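Local coordinates for predicted acetamidase/formamidase (Thermoanaerobacter tengcongensis, PDB 3TKK), which probably hydrolyses carbon-nitrogen bonds of linear amides, as expected of an acetamidase/formamidase, and binds zinc and calcium ions, at residues 11-19 and 137-148; 74-85 and 204-215. All blocks are in the same frame, centred on the assembly; numbering follows the deposited sequence.

In the fold
Interaction 2 pairs two neighbouring interior strands of a nine-stranded mixed sheet, whereas interaction 1 joins an N-terminal segment to the chain that leaves strand 133-138. Their centres lie about 17 Å apart, yet they meet directly: Val139 CG1 is 4.0 Å from Leu77 CD2 and Ile137 CD1 is 4.2 Å from Val79 CG1, so the apolar face of the large sheet packs on the 137-148 segment. Strand 180-186, which carries the metal ligands Asp184 and His186, touches both contacts. Interaction 1 comes closer to the metals: the Cys148 side chain is about 9 Å from a calcium ion and about 11 Å from the zinc ion, against about 13 Å and 12 Å for Ile84.

Interaction 1. Residues 11-19 and 137-148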
# COMPACT_ATOMS: atom_id res chain seq x y z
N HIS A 11 22.10 -24.37 -11.59
CA HIS A 11 21.74 -23.73 -12.86
C HIS A 11 21.19 -22.35 -12.55
O HIS A 11 20.02 -22.24 -12.18
CB HIS A 11 20.70 -24.54 -13.62
CG HIS A 11 21.14 -25.92 -13.97
ND1 HIS A 11 21.54 -26.28 -15.24
CD2 HIS A 11 21.20 -27.04 -13.22
CE1 HIS A 11 21.86 -27.56 -15.24
NE2 HIS A 11 21.64 -28.05 -14.03
N HIS A 12 21.95 -21.28 -12.66
CA HIS A 12 21.37 -20.01 -12.28
C HIS A 12 21.96 -18.88 -13.15
O HIS A 12 23.02 -19.08 -13.76
CB HIS A 12 21.68 -19.64 -10.79
CG HIS A 12 23.10 -19.92 -10.36
ND1 HIS A 12 24.16 -19.11 -10.72
CD2 HIS A 12 23.64 -20.91 -9.60
CE1 HIS A 12 25.29 -19.58 -10.20
NE2 HIS A 12 25.00 -20.65 -9.49
N ILE A 13 21.35 -17.71 -13.07
CA ILE A 13 21.79 -16.56 -13.88
C ILE A 13 21.89 -15.32 -12.98
O ILE A 13 21.22 -15.24 -11.93
CB ILE A 13 20.74 -16.24 -14.90
CG1 ILE A 13 19.40 -15.89 -14.18
CG2 ILE A 13 20.58 -17.47 -15.94
CD1 ILE A 13 18.37 -15.74 -15.13
N PHE A 14 22.58 -14.29 -13.45
CA PHE A 14 22.65 -13.07 -12.68
C PHE A 14 21.87 -11.94 -13.37
O PHE A 14 21.65 -10.90 -12.79
CB PHE A 14 24.18 -12.70 -12.47
CG PHE A 14 24.84 -13.63 -11.46
CD1 PHE A 14 24.55 -13.49 -10.09
CD2 PHE A 14 25.60 -14.72 -11.89
CE1 PHE A 14 25.09 -14.36 -9.17
CE2 PHE A 14 26.13 -15.64 -11.00
CZ PHE A 14 25.89 -15.46 -9.61
N ALA A 15 21.53 -12.10 -14.65
CA ALA A 15 20.73 -11.07 -15.31
C ALA A 15 19.72 -11.77 -16.15
O ALA A 15 20.03 -12.86 -16.66
CB ALA A 15 21.69 -10.16 -16.22
N PHE A 16 18.52 -11.19 -16.35
CA PHE A 16 17.49 -11.84 -17.25
C PHE A 16 17.85 -11.46 -18.67
O PHE A 16 18.00 -10.25 -18.96
CB PHE A 16 16.07 -11.41 -16.89
CG PHE A 16 15.58 -12.03 -15.63
CD1 PHE A 16 16.04 -11.61 -14.39
CD2 PHE A 16 14.68 -13.12 -15.68
CE1 PHE A 16 15.56 -12.29 -13.17
CE2 PHE A 16 14.21 -13.78 -14.52
CZ PHE A 16 14.70 -13.38 -13.27
N SER A 17 18.12 -12.45 -19.53
CA SER A 17 18.62 -12.05 -20.85
C SER A 17 18.16 -13.11 -21.82
O SER A 17 18.15 -14.30 -21.48
CB SER A 17 20.17 -11.95 -20.87
OG SER A 17 20.59 -11.89 -22.26
N LYS A 18 17.80 -12.69 -23.01
CA LYS A 18 17.35 -13.64 -24.04
C LYS A 18 18.49 -14.55 -24.47
O LYS A 18 18.24 -15.58 -25.12
CB LYS A 18 16.87 -12.91 -25.30
CG LYS A 18 17.96 -12.10 -25.99
CD LYS A 18 17.40 -11.56 -27.30
CE LYS A 18 18.09 -10.29 -27.66
NZ LYS A 18 19.34 -10.67 -28.56
N GLU A 19 19.71 -14.15 -24.12
CA GLU A 19 20.96 -14.84 -24.53
C GLU A 19 21.34 -16.02 -23.62
O GLU A 19 22.17 -16.83 -24.00
CB GLU A 19 22.13 -13.88 -24.57
CG GLU A 19 21.87 -12.70 -25.55
CD GLU A 19 21.73 -13.21 -26.99
OE1 GLU A 19 22.52 -14.08 -27.39
OE2 GLU A 19 20.84 -12.77 -27.75
N ILE A 137 11.50 -13.08 -9.72
CA ILE A 137 10.93 -14.10 -10.56
C ILE A 137 10.51 -13.40 -11.84
O ILE A 137 10.00 -12.26 -11.79
CB ILE A 137 9.72 -14.81 -10.00
CG1 ILE A 137 9.18 -15.76 -11.09
CG2 ILE A 137 8.61 -13.78 -9.50
CD1 ILE A 137 8.07 -16.88 -10.26
N GLY A 138 10.88 -13.98 -12.98
CA GLY A 138 10.71 -13.25 -14.25
C GLY A 138 11.02 -14.10 -15.46
O GLY A 138 11.48 -15.25 -15.35
N VAL A 139 10.82 -13.51 -16.63
CA VAL A 139 11.21 -14.11 -17.89
C VAL A 139 12.18 -13.14 -18.57
O VAL A 139 12.45 -12.07 -18.07
CB VAL A 139 9.97 -14.22 -18.78
CG1 VAL A 139 8.88 -15.06 -18.09
CG2 VAL A 139 9.39 -12.69 -19.13
N ALA A 140 12.73 -13.56 -19.71
CA ALA A 140 13.69 -12.72 -20.40
C ALA A 140 12.98 -11.53 -21.04
O ALA A 140 11.91 -11.67 -21.60
CB ALA A 140 14.48 -13.50 -21.50
N PRO A 141 13.60 -10.35 -20.94
CA PRO A 141 13.13 -9.22 -21.68
C PRO A 141 13.30 -9.36 -23.18
O PRO A 141 14.10 -10.19 -23.68
CB PRO A 141 14.02 -8.04 -21.19
CG PRO A 141 15.00 -8.57 -20.15
CD PRO A 141 14.90 -10.15 -20.26
N LYS A 142 12.59 -8.51 -23.91
CA LYS A 142 12.65 -8.52 -25.37
C LYS A 142 14.08 -8.29 -25.82
O LYS A 142 14.62 -9.03 -26.58
CB LYS A 142 11.72 -7.44 -25.91
CG LYS A 142 11.28 -7.63 -27.39
CD LYS A 142 10.19 -6.54 -27.63
CE LYS A 142 10.50 -5.58 -28.81
NZ LYS A 142 9.85 -4.25 -28.45
N GLU A 143 14.75 -7.32 -25.27
CA GLU A 143 16.06 -7.02 -25.86
C GLU A 143 17.25 -7.04 -24.87
O GLU A 143 17.81 -8.11 -24.61
CB GLU A 143 15.98 -5.73 -26.70
CG GLU A 143 17.22 -5.49 -27.65
CD GLU A 143 17.67 -6.78 -28.41
OE1 GLU A 143 18.78 -7.34 -28.12
OE2 GLU A 143 16.92 -7.23 -29.30
N GLY A 144 17.67 -5.87 -24.36
CA GLY A 144 18.94 -5.79 -23.60
C GLY A 144 18.76 -6.56 -22.28
O GLY A 144 17.68 -6.51 -21.64
N SER A 145 19.83 -7.25 -21.89
CA SER A 145 20.01 -7.80 -20.57
C SER A 145 19.59 -6.88 -19.38
O SER A 145 19.89 -5.66 -19.36
CB SER A 145 21.49 -8.19 -20.41
OG SER A 145 21.69 -8.74 -19.11
N ILE A 146 18.91 -7.46 -18.40
CA ILE A 146 18.57 -6.74 -17.20
C ILE A 146 18.98 -7.47 -15.93
O ILE A 146 18.45 -8.49 -15.58
CB ILE A 146 17.07 -6.29 -17.18
CG1 ILE A 146 16.81 -5.35 -18.39
CG2 ILE A 146 16.72 -5.54 -15.84
CD1 ILE A 146 15.28 -4.99 -18.68
N ASN A 147 19.96 -6.92 -15.25
CA ASN A 147 20.40 -7.51 -13.98
C ASN A 147 19.28 -7.95 -13.03
O ASN A 147 18.34 -7.17 -12.80
CB ASN A 147 21.26 -6.45 -13.27
CG ASN A 147 22.02 -7.01 -12.09
OD1 ASN A 147 21.52 -7.02 -10.93
ND2 ASN A 147 23.23 -7.49 -12.36
N CYS A 148 19.43 -9.18 -12.47
CA CYS A 148 18.56 -9.79 -11.45
C CYS A 148 17.99 -8.92 -10.37
O CYS A 148 16.90 -9.19 -9.90
CB CYS A 148 19.31 -10.98 -10.81
SG CYS A 148 19.15 -12.26 -12.01
O HOH W 1 16.72 -10.07 -23.50
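The Phe16 ring lies against the 137-140 backbone, and the carbonyl oxygens of Gly138 and Ile146 lie at its edge, near the ring plane. CE2 of Phe16 is 3.2 Å from Gly138 O, so the polarised C-H edge, not the pi face, meets the oxygen. CG of Phe16 stands anti to its own carbonyl carbon (chi1 -73°), which carries the ring in among Gly138, Val139 and Cys148. Cys148 SG approaches obliquely, 4.7 Å from the Phe16 centroid and 56° off the normal, a sulfur-aromatic contact. Outside the segments, His154 and Ala181 also touch this ring.

Backbone bonds make a short two-stranded antiparallel ladder. Phe16 N reaches Ile146 O at 2.8 Å, from above the carbonyl plane, and Ile146 N returns to Phe16 O at 3.0 Å, nearly straight at 171°.

Charge and water join the outer end. Lys18 NZ lies between two carboxylates, 2.7 Å from Glu19 OE2 and 3.4 Å from Glu143 OE1. A water accepts from Lys18 N and donates to Pro141 O and Glu143 O.

The chemistry thus divides: a buried phenyl ring whose edge faces the carbonyls of Gly138 and Ile146 inside, and a lysine whose charge is probably shared by two acids outside.

Interaction 2. Residues 74-85 and 204-215; sequences GDVLKVKIKKIE and KVLLEVEVIKGL
Asp75 and Lys213 close one end of this strand pair with a salt bridge. Lys213 NZ meets Asp75 OD2 at 2.8 Å on its syn side, 31° out of the carboxylate plane; the lysine chain, bent at chi2 (-82°), turns back to reach it. The same oxygen accepts from Lys72 N, while Asp75 OD1 takes a hydrogen bond from a water that accepts from Gly214 N. With an alanine in place of Asp75, Lys213 would probably lose its carboxylate mate, though not its bond to Gly70 O, and Lys72 N and the bridging water would lose an acceptor.

Backbone bonds run the length of the antiparallel ladder, where the axes of strands 76-85 and 204-212 approach to 4.6 Å. Its regular register breaks at a classic beta bulge, where Lys82 and Lys83 both face Leu206: Leu206 O accepts from Lys82 N at 2.7 Å and from Lys83 N at 3.2 Å, the latter on a lone pair. The two strands lie within the large mixed sheet, between strands 31-36 and 168-172.

Apolar side chains fill one face. Val79 CG1 meets Leu207 CD2 at 4.0 Å, and Ile81 CG2 meets Val205 CG1 at 4.2 Å; strand 180-186 covers Val205, Leu207 and Val209.

The other face is mixed: lysines and glutamates share it with Val76, Leu206 and Ile212. Lys78 and Glu210 run side by side, their NZ-OE1 salt bridge long at 3.9 Å. Lys82, at the bulge, points toward the partner strand and, extended beyond CG, crosses to Glu208, where NZ makes a weak bond to OE1 at 3.2 Å; Glu31 is its stronger partner.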
# COMPACT_ATOMS: atom_id res chain seq x y z
N GLY A 74 4.50 -12.55 -27.03
CA GLY A 74 3.11 -12.02 -27.14
C GLY A 74 2.16 -12.90 -26.32
O GLY A 74 1.05 -12.43 -26.01
N ASP A 75 2.55 -14.16 -26.00
CA ASP A 75 1.71 -14.98 -25.12
C ASP A 75 1.87 -14.58 -23.68
O ASP A 75 2.53 -13.59 -23.35
CB ASP A 75 2.21 -16.46 -25.17
CG ASP A 75 2.03 -17.09 -26.54
OD1 ASP A 75 1.27 -16.53 -27.35
OD2 ASP A 75 2.66 -18.14 -26.79
N VAL A 76 1.33 -15.37 -22.75
CA VAL A 76 1.51 -14.94 -21.42
C VAL A 76 1.96 -16.22 -20.74
O VAL A 76 1.43 -17.30 -21.08
CB VAL A 76 0.18 -14.38 -20.79
CG1 VAL A 76 0.23 -14.45 -19.26
CG2 VAL A 76 -0.06 -12.92 -21.27
N LEU A 77 2.92 -16.15 -19.81
CA LEU A 77 3.21 -17.39 -19.03
C LEU A 77 2.62 -17.31 -17.68
O LEU A 77 2.92 -16.37 -16.93
CB LEU A 77 4.69 -17.57 -18.85
CG LEU A 77 5.28 -18.75 -18.10
CD1 LEU A 77 5.21 -19.93 -19.10
CD2 LEU A 77 6.78 -18.46 -17.72
N LYS A 78 1.83 -18.33 -17.33
CA LYS A 78 1.25 -18.45 -15.99
C LYS A 78 2.05 -19.45 -15.14
O LYS A 78 2.38 -20.54 -15.62
CB LYS A 78 -0.21 -18.86 -16.13
CG LYS A 78 -0.86 -19.40 -14.81
CD LYS A 78 -2.35 -19.85 -15.11
CE LYS A 78 -2.70 -20.99 -14.14
NZ LYS A 78 -4.18 -21.29 -14.31
N VAL A 79 2.41 -19.00 -13.91
CA VAL A 79 3.29 -19.72 -13.04
C VAL A 79 2.51 -19.87 -11.72
O VAL A 79 2.22 -18.92 -10.99
CB VAL A 79 4.64 -19.01 -12.80
CG1 VAL A 79 5.54 -19.89 -11.82
CG2 VAL A 79 5.32 -18.54 -14.12
N LYS A 80 2.10 -21.07 -11.43
CA LYS A 80 1.37 -21.33 -10.20
C LYS A 80 2.41 -21.68 -9.13
O LYS A 80 3.10 -22.75 -9.26
CB LYS A 80 0.40 -22.50 -10.47
CG LYS A 80 -0.47 -22.82 -9.25
CD LYS A 80 -1.50 -23.99 -9.53
CE LYS A 80 -2.54 -23.68 -10.61
NZ LYS A 80 -1.84 -23.57 -11.94
N ILE A 81 2.47 -20.87 -8.04
CA ILE A 81 3.34 -21.13 -6.88
C ILE A 81 2.57 -22.09 -5.90
O ILE A 81 1.63 -21.66 -5.20
CB ILE A 81 3.68 -19.86 -6.16
CG1 ILE A 81 4.24 -18.79 -7.18
CG2 ILE A 81 4.76 -20.20 -5.06
CD1 ILE A 81 5.36 -19.41 -7.99
N LYS A 82 2.99 -23.34 -5.84
CA LYS A 82 2.29 -24.33 -5.01
C LYS A 82 2.90 -24.44 -3.65
O LYS A 82 2.20 -24.50 -2.71
CB LYS A 82 2.30 -25.64 -5.77
CG LYS A 82 1.47 -25.53 -7.10
CD LYS A 82 1.17 -26.94 -7.56
CE LYS A 82 0.67 -26.95 -9.01
NZ LYS A 82 0.25 -28.38 -9.33
N LYS A 83 4.20 -24.51 -3.54
CA LYS A 83 4.83 -24.59 -2.23
C LYS A 83 6.10 -23.83 -2.17
O LYS A 83 6.86 -23.85 -3.12
CB LYS A 83 5.25 -26.00 -1.93
CG LYS A 83 4.32 -26.70 -1.05
CD LYS A 83 5.11 -27.83 -0.48
CE LYS A 83 5.57 -28.79 -1.62
NZ LYS A 83 4.73 -30.08 -1.51
N ILE A 84 6.40 -23.25 -1.02
CA ILE A 84 7.73 -22.64 -0.88
C ILE A 84 8.35 -23.22 0.41
O ILE A 84 7.76 -23.06 1.49
CB ILE A 84 7.59 -21.12 -0.73
CG1 ILE A 84 6.99 -20.50 -1.97
CG2 ILE A 84 8.90 -20.35 -0.49
CD1 ILE A 84 6.90 -18.95 -1.81
N GLU A 85 9.51 -23.86 0.35
CA GLU A 85 10.18 -24.20 1.59
C GLU A 85 11.40 -23.40 1.82
O GLU A 85 12.09 -23.02 0.82
CB GLU A 85 10.43 -25.74 1.63
CG GLU A 85 9.09 -26.47 1.52
CD GLU A 85 9.20 -27.94 0.97
OE1 GLU A 85 8.24 -28.43 0.29
OE2 GLU A 85 10.25 -28.59 1.23
N LYS A 204 13.32 -23.82 -1.64
CA LYS A 204 12.85 -24.68 -2.74
C LYS A 204 11.37 -24.31 -3.05
O LYS A 204 10.57 -24.08 -2.10
CB LYS A 204 13.01 -26.13 -2.25
CG LYS A 204 12.55 -27.18 -3.21
CD LYS A 204 13.10 -28.67 -2.89
CE LYS A 204 12.57 -29.71 -4.06
NZ LYS A 204 13.43 -30.87 -4.84
N VAL A 205 11.04 -24.12 -4.33
CA VAL A 205 9.70 -23.63 -4.77
C VAL A 205 9.13 -24.75 -5.66
O VAL A 205 9.79 -25.14 -6.69
CB VAL A 205 9.80 -22.35 -5.63
CG1 VAL A 205 8.39 -21.98 -6.29
CG2 VAL A 205 10.37 -21.19 -4.81
N LEU A 206 7.98 -25.35 -5.24
CA LEU A 206 7.16 -26.15 -6.18
C LEU A 206 6.25 -25.29 -7.03
O LEU A 206 5.31 -24.62 -6.50
CB LEU A 206 6.35 -27.27 -5.45
CG LEU A 206 5.50 -28.20 -6.34
CD1 LEU A 206 6.32 -29.04 -7.29
CD2 LEU A 206 4.62 -29.30 -5.46
N LEU A 207 6.52 -25.23 -8.35
CA LEU A 207 5.67 -24.42 -9.23
C LEU A 207 5.20 -25.21 -10.47
O LEU A 207 5.72 -26.31 -10.83
CB LEU A 207 6.32 -23.17 -9.69
CG LEU A 207 7.68 -23.33 -10.38
CD1 LEU A 207 7.43 -23.80 -11.77
CD2 LEU A 207 8.52 -21.99 -10.29
N GLU A 208 4.24 -24.63 -11.15
CA GLU A 208 3.76 -25.25 -12.37
C GLU A 208 3.72 -24.15 -13.41
O GLU A 208 3.52 -23.00 -13.05
CB GLU A 208 2.37 -25.85 -12.17
CG GLU A 208 1.76 -26.16 -13.50
CD GLU A 208 0.36 -26.79 -13.43
OE1 GLU A 208 0.06 -27.38 -12.36
OE2 GLU A 208 -0.40 -26.67 -14.43
N VAL A 209 3.98 -24.46 -14.68
CA VAL A 209 3.95 -23.46 -15.70
C VAL A 209 2.83 -23.76 -16.69
O VAL A 209 2.61 -24.90 -17.02
CB VAL A 209 5.28 -23.34 -16.48
CG1 VAL A 209 6.39 -22.67 -15.66
CG2 VAL A 209 5.77 -24.78 -17.02
N GLU A 210 2.18 -22.70 -17.22
CA GLU A 210 1.23 -22.84 -18.37
C GLU A 210 1.39 -21.70 -19.37
O GLU A 210 1.45 -20.56 -18.97
CB GLU A 210 -0.18 -22.74 -17.89
CG GLU A 210 -0.61 -23.98 -17.17
CD GLU A 210 -2.10 -23.98 -16.90
OE1 GLU A 210 -2.90 -23.14 -17.48
OE2 GLU A 210 -2.47 -24.84 -16.10
N VAL A 211 1.36 -22.02 -20.64
CA VAL A 211 1.37 -21.00 -21.67
C VAL A 211 -0.10 -20.57 -21.91
O VAL A 211 -0.97 -21.41 -22.11
CB VAL A 211 2.04 -21.57 -22.92
CG1 VAL A 211 1.98 -20.57 -24.05
CG2 VAL A 211 3.46 -21.93 -22.55
N ILE A 212 -0.39 -19.28 -21.78
CA ILE A 212 -1.72 -18.73 -22.15
C ILE A 212 -1.64 -18.03 -23.47
O ILE A 212 -0.76 -17.17 -23.67
CB ILE A 212 -2.17 -17.63 -21.18
CG1 ILE A 212 -2.28 -18.14 -19.69
CG2 ILE A 212 -3.41 -16.97 -21.72
CD1 ILE A 212 -3.06 -19.36 -19.57
N LYS A 213 -2.56 -18.38 -24.39
CA LYS A 213 -2.69 -17.72 -25.71
C LYS A 213 -3.84 -16.70 -25.82
O LYS A 213 -4.86 -16.82 -25.15
CB LYS A 213 -2.89 -18.79 -26.82
CG LYS A 213 -1.92 -19.96 -26.75
CD LYS A 213 -0.65 -19.51 -27.41
CE LYS A 213 0.23 -20.66 -27.82
NZ LYS A 213 1.53 -20.17 -28.30
N GLY A 214 -3.69 -15.69 -26.66
CA GLY A 214 -4.72 -14.67 -26.76
C GLY A 214 -4.98 -13.75 -25.55
O GLY A 214 -6.08 -13.16 -25.44
N LEU A 215 -3.99 -13.56 -24.68
CA LEU A 215 -4.09 -12.56 -23.61
C LEU A 215 -2.92 -11.61 -23.84
O LEU A 215 -1.80 -12.06 -24.11
CB LEU A 215 -4.02 -13.26 -22.25
CG LEU A 215 -3.87 -12.33 -21.04
CD1 LEU A 215 -5.16 -11.49 -20.84
CD2 LEU A 215 -3.54 -13.11 -19.81
O HOH W 2 -1.07 -15.43 -27.67